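Local coordinates for putative lipoprotein GNA1162 (Neisseria meningitidis, PDB 4HRV) that is of unknown molecular function but is a putative lipoprotein, probably membrane-anchored through its lipid, of a sequence family probably related to the N-terminal domain of TolB, at residues E57-N62 with E76-I81; N84-Y89 with K121-G126. The protein carries 3 engineered substitutions. All coordinates share one frame; numbering follows the deposited sequence.

Interaction 1. Residues E57-N62 with E76-I81; sequences ETFKQN and EKLHQI
Phe59 and Leu78 form the buried half of this contact between helices 52-61 and 75-82. The leucine branch CD2 lies in the plane of the phenylalanine ring and meets its rim, 3.9 Å from CE1 and about equally close to CZ, with the two side chains crossing at nearly a right angle. Both also reach down onto Val19 of strand 15-23, and Leu78 goes on to touch Leu17, Val87 and Tyr89, so the pair belongs to the helix-on-sheet core of this α/β fold. Phe82 adds its ring beside that of Phe59. No hydrogen bond joins the two segments. The solvent-facing part is still close: Thr58 and Ile81 pass one another running opposite ways, touching methyl to methyl at 3.8 Å between Thr58 CG2 and Ile81 CG2. The threonine methyl stands anti to its own nitrogen (chi1 -69° for OG1), which turns it to the neighbouring helix and leaves OG1 beside the backbone N, in a weak hydrogen bond with Val54 O. At the loose margin Asn62, the first residue past the helix, brings OD1 to 4.4 Å from Ile81 CD1. Its amide folds back on the helix end: ND2 donates to Thr58 O at 2.7 Å in a nearly straight bond (166°). The backbone N of Asn62 reaches the same oxygen from the opposite face of the carbonyl plane, so two donors grip Thr58 O.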
# COMPACT_ATOMS: atom_id res chain seq x y z
N GLU B 57 -11.48 15.22 20.34
CA GLU B 57 -11.99 16.11 21.38
C GLU B 57 -13.30 15.61 21.97
O GLU B 57 -13.53 15.74 23.18
CB GLU B 57 -12.14 17.55 20.86
CG GLU B 57 -12.80 18.50 21.86
CD GLU B 57 -11.99 18.69 23.14
OE1 GLU B 57 -10.75 18.52 23.10
OE2 GLU B 57 -12.60 19.02 24.18
N THR B 58 -14.16 15.05 21.13
CA THR B 58 -15.42 14.50 21.64
C THR B 58 -15.18 13.32 22.58
O THR B 58 -15.85 13.20 23.60
CB THR B 58 -16.37 14.07 20.50
OG1 THR B 58 -16.83 15.24 19.82
CG2 THR B 58 -17.57 13.30 21.05
N PHE B 59 -14.24 12.45 22.24
CA PHE B 59 -13.91 11.36 23.16
C PHE B 59 -13.34 11.90 24.46
O PHE B 59 -13.68 11.43 25.54
CB PHE B 59 -12.95 10.37 22.51
CG PHE B 59 -13.63 9.41 21.58
CD1 PHE B 59 -14.55 8.50 22.07
CD2 PHE B 59 -13.36 9.44 20.22
CE1 PHE B 59 -15.19 7.62 21.21
CE2 PHE B 59 -13.99 8.56 19.37
CZ PHE B 59 -14.92 7.65 19.87
N LYS B 60 -12.48 12.91 24.37
CA LYS B 60 -11.89 13.50 25.56
C LYS B 60 -12.99 14.06 26.46
O LYS B 60 -12.97 13.84 27.67
CB LYS B 60 -10.87 14.59 25.20
CG LYS B 60 -10.45 15.43 26.40
CD LYS B 60 -9.31 16.38 26.06
CE LYS B 60 -8.73 17.03 27.32
NZ LYS B 60 -7.49 17.82 27.07
N GLN B 61 -13.94 14.76 25.88
CA GLN B 61 -15.02 15.33 26.66
C GLN B 61 -15.88 14.24 27.28
O GLN B 61 -16.50 14.44 28.33
CB GLN B 61 -15.87 16.28 25.81
CG GLN B 61 -15.11 17.49 25.34
CD GLN B 61 -16.01 18.53 24.72
OE1 GLN B 61 -17.15 18.24 24.36
NE2 GLN B 61 -15.52 19.76 24.61
N ASN B 62 -15.92 13.08 26.64
CA ASN B 62 -16.68 11.96 27.17
C ASN B 62 -15.84 11.06 28.07
O ASN B 62 -16.20 9.91 28.31
CB ASN B 62 -17.32 11.13 26.05
CG ASN B 62 -18.55 11.80 25.47
OD1 ASN B 62 -19.67 11.63 25.98
ND2 ASN B 62 -18.36 12.57 24.41
N GLU B 76 -23.16 0.80 18.82
CA GLU B 76 -24.44 1.48 18.96
C GLU B 76 -24.31 2.71 19.87
O GLU B 76 -25.01 3.70 19.69
CB GLU B 76 -25.50 0.51 19.51
CG GLU B 76 -25.71 -0.75 18.67
CD GLU B 76 -24.60 -1.79 18.84
OE1 GLU B 76 -23.66 -1.58 19.64
OE2 GLU B 76 -24.68 -2.84 18.15
N LYS B 77 -23.43 2.63 20.86
CA LYS B 77 -23.15 3.76 21.73
C LYS B 77 -22.47 4.88 20.94
O LYS B 77 -22.80 6.06 21.09
CB LYS B 77 -22.26 3.33 22.89
CG LYS B 77 -22.91 2.34 23.87
CD LYS B 77 -24.13 2.95 24.54
CE LYS B 77 -24.39 2.28 25.88
NZ LYS B 77 -24.37 0.80 25.76
N LEU B 78 -21.49 4.50 20.12
CA LEU B 78 -20.83 5.48 19.25
C LEU B 78 -21.85 6.20 18.39
O LEU B 78 -21.81 7.42 18.27
CB LEU B 78 -19.76 4.82 18.39
CG LEU B 78 -18.62 4.19 19.18
CD1 LEU B 78 -17.55 3.66 18.22
CD2 LEU B 78 -18.04 5.21 20.14
N HIS B 79 -22.79 5.44 17.83
CA HIS B 79 -23.84 6.04 17.00
C HIS B 79 -24.70 7.03 17.78
O HIS B 79 -25.12 8.05 17.24
CB HIS B 79 -24.73 4.97 16.36
CG HIS B 79 -25.90 5.53 15.61
ND1 HIS B 79 -25.79 6.06 14.35
CD2 HIS B 79 -27.20 5.66 15.96
CE1 HIS B 79 -26.97 6.48 13.94
NE2 HIS B 79 -27.85 6.25 14.90
N GLN B 80 -24.98 6.72 19.05
CA GLN B 80 -25.72 7.63 19.93
C GLN B 80 -24.99 8.97 20.06
O GLN B 80 -25.62 10.01 20.23
CB GLN B 80 -25.93 7.03 21.33
CG GLN B 80 -26.95 5.89 21.42
CD GLN B 80 -27.17 5.41 22.86
OE1 GLN B 80 -27.01 4.23 23.17
NE2 GLN B 80 -27.54 6.34 23.74
N ILE B 81 -23.66 8.94 20.01
CA ILE B 81 -22.90 10.17 20.18
C ILE B 81 -22.74 10.94 18.88
O ILE B 81 -23.00 12.14 18.83
CB ILE B 81 -21.50 9.89 20.75
CG1 ILE B 81 -21.62 9.38 22.18
CG2 ILE B 81 -20.64 11.16 20.65
CD1 ILE B 81 -20.34 8.74 22.72

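Interaction 2. Residues N84-Y89 with K121-G126; sequences NDAVLY and KELWSG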
# COMPACT_ATOMS: atom_id res chain seq x y z
N ASN B 84 -23.13 8.53 13.30
CA ASN B 84 -22.46 7.86 12.19
C ASN B 84 -23.14 6.56 11.72
O ASN B 84 -23.66 5.80 12.52
CB ASN B 84 -21.00 7.56 12.58
CG ASN B 84 -20.89 6.68 13.81
OD1 ASN B 84 -20.36 5.58 13.75
ND2 ASN B 84 -21.41 7.16 14.94
N ASP B 85 -23.10 6.29 10.41
CA ASP B 85 -23.60 5.02 9.88
C ASP B 85 -22.66 3.85 10.18
O ASP B 85 -23.11 2.74 10.43
CB ASP B 85 -23.80 5.10 8.37
CG ASP B 85 -24.79 6.18 7.95
OD1 ASP B 85 -25.85 6.31 8.59
OD2 ASP B 85 -24.50 6.89 6.97
N ALA B 86 -21.36 4.10 10.14
CA ALA B 86 -20.42 3.00 10.33
C ALA B 86 -19.20 3.44 11.12
O ALA B 86 -18.92 4.63 11.25
CB ALA B 86 -20.00 2.42 8.98
N VAL B 87 -18.48 2.46 11.67
CA VAL B 87 -17.28 2.75 12.43
C VAL B 87 -16.14 2.00 11.80
O VAL B 87 -16.26 0.82 11.48
CB VAL B 87 -17.40 2.30 13.91
CG1 VAL B 87 -16.19 2.77 14.71
CG2 VAL B 87 -18.68 2.83 14.51
N LEU B 88 -15.03 2.70 11.63
CA LEU B 88 -13.83 2.09 11.09
C LEU B 88 -12.81 1.86 12.18
O LEU B 88 -12.39 2.79 12.87
CB LEU B 88 -13.25 2.98 9.98
CG LEU B 88 -11.95 2.48 9.33
CD1 LEU B 88 -12.20 1.22 8.51
CD2 LEU B 88 -11.37 3.58 8.46
N TYR B 89 -12.46 0.59 12.38
CA TYR B 89 -11.48 0.21 13.39
C TYR B 89 -10.15 -0.17 12.72
O TYR B 89 -10.11 -1.10 11.91
CB TYR B 89 -11.96 -0.98 14.21
CG TYR B 89 -13.23 -0.72 15.00
CD1 TYR B 89 -14.46 -1.21 14.58
CD2 TYR B 89 -13.18 0.01 16.20
CE1 TYR B 89 -15.62 -0.97 15.33
CE2 TYR B 89 -14.34 0.26 16.94
CZ TYR B 89 -15.55 -0.24 16.51
OH TYR B 89 -16.69 0.01 17.23
N LYS B 121 -22.79 -5.13 12.51
CA LYS B 121 -22.44 -6.02 11.41
C LYS B 121 -21.21 -5.54 10.67
O LYS B 121 -21.05 -4.35 10.40
CB LYS B 121 -23.60 -6.22 10.42
CG LYS B 121 -23.20 -7.10 9.23
CD LYS B 121 -24.32 -7.28 8.21
CE LYS B 121 -23.89 -8.20 7.07
NZ LYS B 121 -22.68 -7.70 6.33
N GLU B 122 -20.33 -6.47 10.35
CA GLU B 122 -19.12 -6.14 9.61
C GLU B 122 -19.45 -5.91 8.14
O GLU B 122 -20.09 -6.74 7.50
CB GLU B 122 -18.08 -7.25 9.77
CG GLU B 122 -16.72 -6.89 9.19
CD GLU B 122 -15.67 -7.95 9.48
OE1 GLU B 122 -15.40 -8.78 8.59
OE2 GLU B 122 -15.10 -7.94 10.59
N LEU B 123 -19.00 -4.78 7.60
CA LEU B 123 -19.29 -4.41 6.22
C LEU B 123 -18.09 -4.63 5.30
O LEU B 123 -18.25 -4.83 4.09
CB LEU B 123 -19.72 -2.95 6.16
CG LEU B 123 -20.90 -2.61 7.07
CD1 LEU B 123 -21.05 -1.11 7.21
CD2 LEU B 123 -22.18 -3.25 6.56
N TRP B 124 -16.90 -4.60 5.88
CA TRP B 124 -15.67 -4.72 5.11
C TRP B 124 -14.51 -5.05 6.04
O TRP B 124 -14.53 -4.65 7.20
CB TRP B 124 -15.37 -3.41 4.39
CG TRP B 124 -14.02 -3.37 3.73
CD1 TRP B 124 -13.71 -3.81 2.48
CD2 TRP B 124 -12.80 -2.85 4.28
NE1 TRP B 124 -12.38 -3.61 2.21
CE2 TRP B 124 -11.79 -3.02 3.30
CE3 TRP B 124 -12.46 -2.26 5.50
CZ2 TRP B 124 -10.47 -2.62 3.51
CZ3 TRP B 124 -11.14 -1.86 5.71
CH2 TRP B 124 -10.16 -2.04 4.71
N SER B 125 -13.51 -5.77 5.54
CA SER B 125 -12.26 -5.94 6.28
C SER B 125 -11.06 -6.18 5.36
O SER B 125 -11.18 -6.80 4.30
CB SER B 125 -12.36 -7.04 7.34
OG SER B 125 -12.37 -8.32 6.75
N GLY B 126 -9.91 -5.68 5.78
CA GLY B 126 -8.69 -5.82 5.01
C GLY B 126 -7.47 -5.68 5.90
O GLY B 126 -7.59 -5.34 7.09
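Ala86 and Leu123 stand 8.5 Å apart between CA atoms and Leu88 and Trp124 9.2 Å apart, on two parallel strands either side of 104-116, so no hydrogen bond links the two segments. The contact is made by side chains that reach past this middle strand. The methyl of Ala86 points toward Leu123, whose CD1 comes to 4.1 Å from Ala86 CB; with CG anti to the carbonyl carbon (chi1 -55°), the leucine extends one branch across to the alanine. The second pair is looser. Leu88 CD1 approaches the six-membered ring of Trp124 obliquely, 4.3 Å from CZ3. The indole also folds along its own strand, so that Gly126 N lies over one of its faces, offset toward the rim. A classic beta bulge explains why consecutive residues both take part: Leu123 and Trp124 face Leu114 together, placing two large side chains on the same side of the sheet. Trp124 NE1 donates to OE2 of Glu132 of the second subunit. Leu88 likewise packs on Met144 of that subunit, and Gly126 pairs with one of its strands in an antiparallel ladder, which carries the sheet across the dimer interface. Within the chain, Leu88 rests on Val18 and Leu114 of the flanking strands 15-23 and 104-116, while Val87 and Tyr89 face helix 75-82, on the other side of the sheet from Ala86 and Leu88.

The centres of the two interactions lie about 17 Å apart; all of interaction 1 precedes interaction 2 in the chain. Helix 75-82 is followed, after a short loop, by strand 86-99, and the connection is pinned by a probable hydrogen bond from His79 ND1 to Asn84 O, 2.8 Å long. Interaction 1 thus joins two helices lying on the sheet, whereas interaction 2 spans strand 104-116 to reach the edge strand 122-133. Together they connect the helical layer of this lipoprotein domain, through the sheet, to the edge where the second subunit docks.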